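Local coordinates for protein lysine-sensitive aspartokinase 3 (Escherichia coli, PDB 2J0W) that phosphorylates L-aspartate with ATP to give 4-phospho-L-aspartate, the first step of lysine biosynthesis, under allosteric feedback inhibition by lysine, at residues 6-11 against 203-208. Residues are numbered along the deposited sequence; the frame is centred on the assembly and turned at random.
Sequences VSKFGG and YTAALL. With ADP (adenosine-5'-diphosphate), chain D.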
ATOM      1  N   VAL A   6     -10.285  37.588  -1.699  1.00 56.57           N
ATOM      2  CA  VAL A   6      -8.930  37.605  -1.157  1.00 52.98           C
ATOM      3  C   VAL A   6      -7.959  37.327  -2.314  1.00 51.46           C
ATOM      4  O   VAL A   6      -8.109  36.331  -3.030  1.00 49.13           O
ATOM      5  CB  VAL A   6      -8.781  36.519  -0.069  1.00 59.69           C
ATOM      6  CG1 VAL A   6      -7.352  36.461   0.427  1.00 66.19           C
ATOM      7  CG2 VAL A   6      -9.732  36.815   1.085  1.00 55.53           C
ATOM      8  N   SER A   7      -6.981  38.213  -2.505  1.00 53.71           N
ATOM      9  CA  SER A   7      -5.993  38.075  -3.588  1.00 55.87           C
ATOM     10  C   SER A   7      -4.578  37.754  -3.087  1.00 56.70           C
ATOM     11  O   SER A   7      -4.116  38.327  -2.096  1.00 60.23           O
ATOM     12  CB  SER A   7      -5.940  39.363  -4.423  1.00 51.72           C
ATOM     13  OG  SER A   7      -7.133  39.548  -5.167  1.00 65.24           O
ATOM     14  N   LYS A   8      -3.881  36.858  -3.779  1.00 52.57           N
ATOM     15  CA  LYS A   8      -2.531  36.492  -3.367  1.00 52.53           C
ATOM     16  C   LYS A   8      -1.505  36.706  -4.465  1.00 53.55           C
ATOM     17  O   LYS A   8      -1.722  36.341  -5.622  1.00 54.42           O
ATOM     18  CB  LYS A   8      -2.499  35.036  -2.894  1.00 49.85           C
ATOM     19  CG  LYS A   8      -1.147  34.559  -2.363  1.00 43.57           C
ATOM     20  CD  LYS A   8      -0.230  34.051  -3.471  1.00 39.02           C
ATOM     21  CE  LYS A   8       0.980  33.338  -2.871  1.00 41.31           C
ATOM     22  NZ  LYS A   8       1.806  32.584  -3.868  1.00 37.81           N
ATOM     23  N   PHE A   9      -0.377  37.298  -4.086  1.00 52.85           N
ATOM     24  CA  PHE A   9       0.697  37.584  -5.025  1.00 48.69           C
ATOM     25  C   PHE A   9       1.999  36.952  -4.572  1.00 43.43           C
ATOM     26  O   PHE A   9       2.416  37.113  -3.417  1.00 40.18           O
ATOM     27  CB  PHE A   9       0.854  39.090  -5.160  1.00 51.19           C
ATOM     28  CG  PHE A   9      -0.375  39.775  -5.680  1.00 53.00           C
ATOM     29  CD1 PHE A   9      -0.600  39.884  -7.051  1.00 52.36           C
ATOM     30  CD2 PHE A   9      -1.311  40.315  -4.797  1.00 53.06           C
ATOM     31  CE1 PHE A   9      -1.733  40.523  -7.540  1.00 50.62           C
ATOM     32  CE2 PHE A   9      -2.449  40.954  -5.271  1.00 51.70           C
ATOM     33  CZ  PHE A   9      -2.660  41.059  -6.649  1.00 53.77           C
ATOM     34  N   GLY A  10       2.623  36.231  -5.498  1.00 43.43           N
ATOM     35  CA  GLY A  10       3.868  35.543  -5.217  1.00 45.78           C
ATOM     36  C   GLY A  10       5.122  36.355  -5.479  1.00 45.43           C
ATOM     37  O   GLY A  10       5.057  37.543  -5.806  1.00 42.12           O
ATOM     38  N   GLY A  11       6.267  35.690  -5.347  1.00 45.70           N
ATOM     39  CA  GLY A  11       7.556  36.333  -5.545  1.00 46.44           C
ATOM     40  C   GLY A  11       7.637  37.192  -6.785  1.00 48.42           C
ATOM     41  O   GLY A  11       7.732  38.418  -6.690  1.00 47.75           O
ATOM     42  N   TYR A 203      -1.405  28.949   1.072  1.00 45.63           N
ATOM     43  CA  TYR A 203      -2.147  28.412   2.185  1.00 49.44           C
ATOM     44  C   TYR A 203      -2.750  29.554   2.999  1.00 51.90           C
ATOM     45  O   TYR A 203      -3.935  29.526   3.338  1.00 55.76           O
ATOM     46  CB  TYR A 203      -1.214  27.541   3.026  1.00 49.65           C
ATOM     47  CG  TYR A 203      -1.911  26.663   4.032  1.00 54.53           C
ATOM     48  CD1 TYR A 203      -3.265  26.353   3.904  1.00 52.87           C
ATOM     49  CD2 TYR A 203      -1.207  26.119   5.107  1.00 54.20           C
ATOM     50  CE1 TYR A 203      -3.897  25.524   4.823  1.00 55.34           C
ATOM     51  CE2 TYR A 203      -1.829  25.289   6.028  1.00 48.00           C
ATOM     52  CZ  TYR A 203      -3.170  24.993   5.880  1.00 53.49           C
ATOM     53  OH  TYR A 203      -3.776  24.136   6.767  1.00 49.00           O
ATOM     54  N   THR A 204      -1.948  30.575   3.284  1.00 49.85           N
ATOM     55  CA  THR A 204      -2.435  31.704   4.063  1.00 44.38           C
ATOM     56  C   THR A 204      -3.648  32.350   3.407  1.00 41.19           C
ATOM     57  O   THR A 204      -4.595  32.756   4.077  1.00 38.02           O
ATOM     58  CB  THR A 204      -1.349  32.787   4.224  1.00 40.16           C
ATOM     59  OG1 THR A 204      -0.220  32.236   4.905  1.00 54.76           O
ATOM     60  CG2 THR A 204      -1.890  33.965   5.022  1.00 27.60           C
ATOM     61  N   ALA A 205      -3.612  32.452   2.089  1.00 41.44           N
ATOM     62  CA  ALA A 205      -4.704  33.088   1.373  1.00 44.40           C
ATOM     63  C   ALA A 205      -5.993  32.312   1.532  1.00 45.00           C
ATOM     64  O   ALA A 205      -7.040  32.898   1.767  1.00 45.77           O
ATOM     65  CB  ALA A 205      -4.352  33.235  -0.092  1.00 46.53           C
ATOM     66  N   ALA A 206      -5.923  30.994   1.400  1.00 47.25           N
ATOM     67  CA  ALA A 206      -7.108  30.164   1.564  1.00 49.48           C
ATOM     68  C   ALA A 206      -7.602  30.220   3.011  1.00 53.63           C
ATOM     69  O   ALA A 206      -8.804  30.296   3.258  1.00 58.49           O
ATOM     70  CB  ALA A 206      -6.794  28.728   1.182  1.00 48.09           C
ATOM     71  N   LEU A 207      -6.666  30.199   3.961  1.00 53.86           N
ATOM     72  CA  LEU A 207      -6.991  30.215   5.392  1.00 55.10           C
ATOM     73  C   LEU A 207      -7.804  31.415   5.859  1.00 55.89           C
ATOM     74  O   LEU A 207      -8.825  31.261   6.539  1.00 55.62           O
ATOM     75  CB  LEU A 207      -5.704  30.122   6.226  1.00 51.34           C
ATOM     76  CG  LEU A 207      -4.900  28.823   6.070  1.00 47.09           C
ATOM     77  CD1 LEU A 207      -3.485  29.026   6.592  1.00 48.50           C
ATOM     78  CD2 LEU A 207      -5.602  27.680   6.795  1.00 39.27           C
ATOM     79  N   LEU A 208      -7.337  32.607   5.505  1.00 55.28           N
ATOM     80  CA  LEU A 208      -8.006  33.847   5.891  1.00 56.01           C
ATOM     81  C   LEU A 208      -9.324  34.016   5.129  1.00 55.61           C
ATOM     82  O   LEU A 208     -10.255  34.680   5.604  1.00 50.44           O
ATOM     83  CB  LEU A 208      -7.076  35.035   5.623  1.00 50.67           C
ATOM     84  CG  LEU A 208      -5.721  34.975   6.337  1.00 47.50           C
ATOM     85  CD1 LEU A 208      -4.662  35.687   5.516  1.00 41.11           C
ATOM     86  CD2 LEU A 208      -5.848  35.596   7.701  1.00 28.68           C
TER
HETATM   87  PB  ADP D 820       4.277  31.836  -6.756  1.00 54.19           P
HETATM   88  O1B ADP D 820       3.337  32.644  -7.567  1.00 58.10           O
HETATM   89  O2B ADP D 820       5.316  32.688  -6.069  1.00 57.23           O
HETATM   90  O3B ADP D 820       3.520  30.947  -5.714  1.00 61.57           O
HETATM   91  PA  ADP D 820       5.641  29.449  -7.705  1.00 48.62           P
HETATM   92  O1A ADP D 820       6.965  29.376  -8.370  1.00 40.42           O
HETATM   93  O2A ADP D 820       5.593  29.005  -6.278  1.00 47.24           O
HETATM   94  O3A ADP D 820       5.063  30.912  -7.791  1.00 40.30           O
HETATM   95  O5' ADP D 820       4.737  28.533  -8.678  1.00 49.04           O
HETATM   96  C5' ADP D 820       4.312  28.797 -10.053  1.00 39.04           C
HETATM   97  C4' ADP D 820       4.960  27.735 -10.922  1.00 39.60           C
HETATM   98  O4' ADP D 820       4.656  26.340 -10.624  1.00 46.89           O
HETATM   99  C3' ADP D 820       4.751  27.795 -12.413  1.00 48.89           C
HETATM  100  O3' ADP D 820       5.498  28.968 -12.810  1.00 52.51           O
HETATM  101  C2' ADP D 820       5.332  26.462 -12.835  1.00 46.84           C
HETATM  102  O2' ADP D 820       6.744  26.523 -12.948  1.00 53.91           O
HETATM  103  C1' ADP D 820       4.937  25.526 -11.750  1.00 50.60           C
HETATM  104  N9  ADP D 820       3.853  24.494 -12.110  1.00 54.44           N
HETATM  105  C8  ADP D 820       4.028  23.184 -11.835  1.00 55.18           C
HETATM  106  N7  ADP D 820       3.035  22.396 -12.192  1.00 55.99           N
HETATM  107  C5  ADP D 820       2.147  23.247 -12.727  1.00 52.39           C
HETATM  108  C6  ADP D 820       0.850  22.991 -13.310  1.00 55.22           C
HETATM  109  N6  ADP D 820       0.305  21.828 -13.388  1.00 55.44           N
HETATM  110  N1  ADP D 820       0.188  24.138 -13.788  1.00 59.68           N
HETATM  111  C2  ADP D 820       0.743  25.428 -13.719  1.00 57.86           C
HETATM  112  N3  ADP D 820       1.969  25.664 -13.172  1.00 52.07           N
HETATM  113  C4  ADP D 820       2.622  24.573 -12.702  1.00 49.01           C
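The methyl of A205 meets the base of the K8 side chain, with K8 CB 3.8 Å from A205 CB, a contact small enough to allow the close approach of helix 200-211 to strand 5-9. Alanine suits the place because one methyl fills the gap between backbones whose CA atoms, K8 to A205, are 6.2 Å apart. Two residues back along the strand, V6 also faces the helix, and a beta-branched valine suits such a buried strand position. With chi1 at 176°, its CG1 stands beside the residue's own carbonyl carbon, from where it reaches the carbonyl oxygen of A205 at 3.8 Å and lies 4.4 Å from A205 CB. No hydrogen bond crosses between the two segments; the joint is a small van der Waals one, fully buried.

K8 does two jobs. Its CB and CG lie beside A205, CG being 4.1 Å from A205 CB; then the chain bends at chi2 (-86°) and carries the ammonium away from A205 to the beta-phosphate of ADP, where NZ lies 3.0 Å from O3B. D202, at the start of the same helix, forms a salt bridge with NZ and probably helps to hold it in place. Just beyond the strand, the loop residues G10 and G11 bring the chain against the phosphate: G11 N donates a bent hydrogen bond to O2B of ADP (3.2 Å, 136°). With no side chain, G10 can pass close to that oxygen, CA 3.3 Å from O2B.

Behind the contact, V6 and K8 are hydrogen-bonded through their backbones to strand 216-221, and S7 to strand 33-38, fixing strand 5-9 within the central sheet of the amino acid kinase fold. Apolar packing thus helps to seat the helix on the strand, while the lysine, near both the bound aspartate and the magnesium ion, probably helps to offset negative charge on the phosphate.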